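Local atomic coordinates of transcriptional regulator, LacI family protein (Rhodococcus jostii, PDB entry 3K9C), a protein that probably binds regulatory DNA as a LacI-family transcription factor, its presumed effector-binding part being built like a periplasmic binding protein. Residues V103-G108 against A260-L265. Residues are numbered along the deposited sequence; the frame is centred on the assembly and turned at random.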
loop_
_atom_site.group_PDB
_atom_site.type_symbol
_atom_site.label_atom_id
_atom_site.label_comp_id
_atom_site.label_asym_id
_atom_site.label_seq_id
_atom_site.Cartn_x
_atom_site.Cartn_y
_atom_site.Cartn_z
ATOM N N VAL B 103 23.766 -0.361 18.307
ATOM C CA VAL B 103 22.547 -0.524 17.519
ATOM C C VAL B 103 22.964 -0.663 16.064
ATOM O O VAL B 103 23.487 0.277 15.473
ATOM C CB VAL B 103 21.597 0.687 17.652
ATOM C CG1 VAL B 103 20.377 0.491 16.756
ATOM C CG2 VAL B 103 21.148 0.840 19.098
ATOM N N GLY B 104 22.737 -1.843 15.494
ATOM C CA GLY B 104 23.116 -2.083 14.113
ATOM C C GLY B 104 22.226 -1.401 13.089
ATOM O O GLY B 104 21.123 -0.963 13.400
ATOM N N ALA B 105 22.713 -1.309 11.859
ATOM C CA ALA B 105 21.947 -0.689 10.795
ATOM C C ALA B 105 22.297 -1.305 9.456
ATOM O O ALA B 105 23.429 -1.732 9.224
ATOM C CB ALA B 105 22.210 0.792 10.762
ATOM N N VAL B 106 21.296 -1.363 8.589
ATOM C CA VAL B 106 21.422 -1.890 7.240
ATOM C C VAL B 106 20.643 -0.887 6.391
ATOM O O VAL B 106 19.411 -0.816 6.463
ATOM C CB VAL B 106 20.793 -3.292 7.129
ATOM C CG1 VAL B 106 20.743 -3.726 5.683
ATOM C CG2 VAL B 106 21.608 -4.291 7.951
ATOM N N ARG B 107 21.371 -0.104 5.601
ATOM C CA ARG B 107 20.771 0.935 4.775
ATOM C C ARG B 107 21.440 1.059 3.414
ATOM O O ARG B 107 22.541 0.540 3.193
ATOM C CB ARG B 107 20.875 2.271 5.513
ATOM C CG ARG B 107 22.312 2.657 5.854
ATOM C CD ARG B 107 22.373 3.585 7.052
ATOM N NE ARG B 107 23.738 3.966 7.403
ATOM C CZ ARG B 107 24.472 4.850 6.733
ATOM N NH1 ARG B 107 23.979 5.465 5.666
ATOM N NH2 ARG B 107 25.713 5.112 7.127
ATOM N N GLY B 108 20.764 1.757 2.507
ATOM C CA GLY B 108 21.308 1.962 1.180
ATOM C C GLY B 108 22.155 3.218 1.160
ATOM O O GLY B 108 22.030 4.081 2.035
ATOM N N ALA B 260 27.665 -4.688 16.966
ATOM C CA ALA B 260 26.730 -4.076 16.024
ATOM C C ALA B 260 27.461 -3.431 14.853
ATOM O O ALA B 260 28.475 -2.760 15.035
ATOM C CB ALA B 260 25.874 -3.046 16.738
ATOM N N VAL B 261 26.934 -3.633 13.650
ATOM C CA VAL B 261 27.547 -3.091 12.441
ATOM C C VAL B 261 26.629 -2.150 11.662
ATOM O O VAL B 261 25.410 -2.329 11.641
ATOM C CB VAL B 261 27.978 -4.237 11.483
ATOM C CG1 VAL B 261 28.533 -3.667 10.197
ATOM C CG2 VAL B 261 29.016 -5.122 12.160
ATOM N N ASP B 262 27.235 -1.150 11.028
ATOM C CA ASP B 262 26.523 -0.184 10.198
ATOM C C ASP B 262 26.823 -0.587 8.756
ATOM O O ASP B 262 27.825 -0.164 8.180
ATOM C CB ASP B 262 27.038 1.230 10.460
ATOM C CG ASP B 262 26.452 2.252 9.497
ATOM O OD1 ASP B 262 25.209 2.390 9.459
ATOM O OD2 ASP B 262 27.232 2.918 8.778
ATOM N N LEU B 263 25.953 -1.413 8.181
ATOM C CA LEU B 263 26.135 -1.908 6.820
ATOM C C LEU B 263 25.459 -1.070 5.730
ATOM O O LEU B 263 24.228 -0.988 5.666
ATOM C CB LEU B 263 25.631 -3.353 6.741
ATOM C CG LEU B 263 25.831 -4.092 5.421
ATOM C CD1 LEU B 263 27.315 -4.128 5.069
ATOM C CD2 LEU B 263 25.281 -5.505 5.542
ATOM N N VAL B 264 26.268 -0.456 4.870
ATOM C CA VAL B 264 25.749 0.357 3.777
ATOM C C VAL B 264 25.807 -0.419 2.464
ATOM O O VAL B 264 26.865 -0.902 2.070
ATOM C CB VAL B 264 26.544 1.668 3.623
ATOM C CG1 VAL B 264 26.045 2.438 2.413
ATOM C CG2 VAL B 264 26.387 2.522 4.878
ATOM N N LEU B 265 24.664 -0.524 1.790
ATOM C CA LEU B 265 24.556 -1.247 0.531
ATOM C C LEU B 265 24.466 -0.340 -0.698
ATOM O O LEU B 265 23.863 0.736 -0.658
ATOM C CB LEU B 265 23.328 -2.156 0.570
ATOM C CG LEU B 265 23.153 -2.977 1.853
ATOM C CD1 LEU B 265 21.916 -3.851 1.729
ATOM C CD2 LEU B 265 24.395 -3.833 2.101
#
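Parallel strands 104-108 and 262-265 pair in the N-terminal subdomain of the periplasmic-binding-protein-like fold, where strand 262-265, reached after the chain has been through the second subdomain and back along helix 240-255, lies beside 104-108 in the seven-stranded sheet. Four backbone bonds alternate along the ladder: Ala105 N to Val261 O (2.9 Å), Leu263 N to Ala105 O, Arg107 N to Leu263 O, and Leu265 N to Arg107 O (2.8 Å). On the face with Val106, Leu263 and Leu265, Val106 CG1 meets Leu265 CD1 at 4.1 Å, and helix 240-255 packs there through Met243 and Ala246. The face with Ala105, Asp262, Arg107 and Val264 carries a salt bridge. Arg107 starts with CG between its backbone N and carbonyl carbon (chi1 58°), then runs extended to NE, which brings the guanidinium back over the neighbouring strand. Arg107 grips Asp262 side-on, its NE to Asp262 OD1 at 3.0 Å and its NH2 to Asp262 OD2 at 3.1 Å, both oxygens using syn lone pairs and the two planes only 24° apart. A methionine in place of Arg107 would probably leave the Asp262 carboxylate without its charged mate and free to turn. Val264 CG2 sits over the centre of one guanidinium face, 3.5 Å from Arg107 CZ.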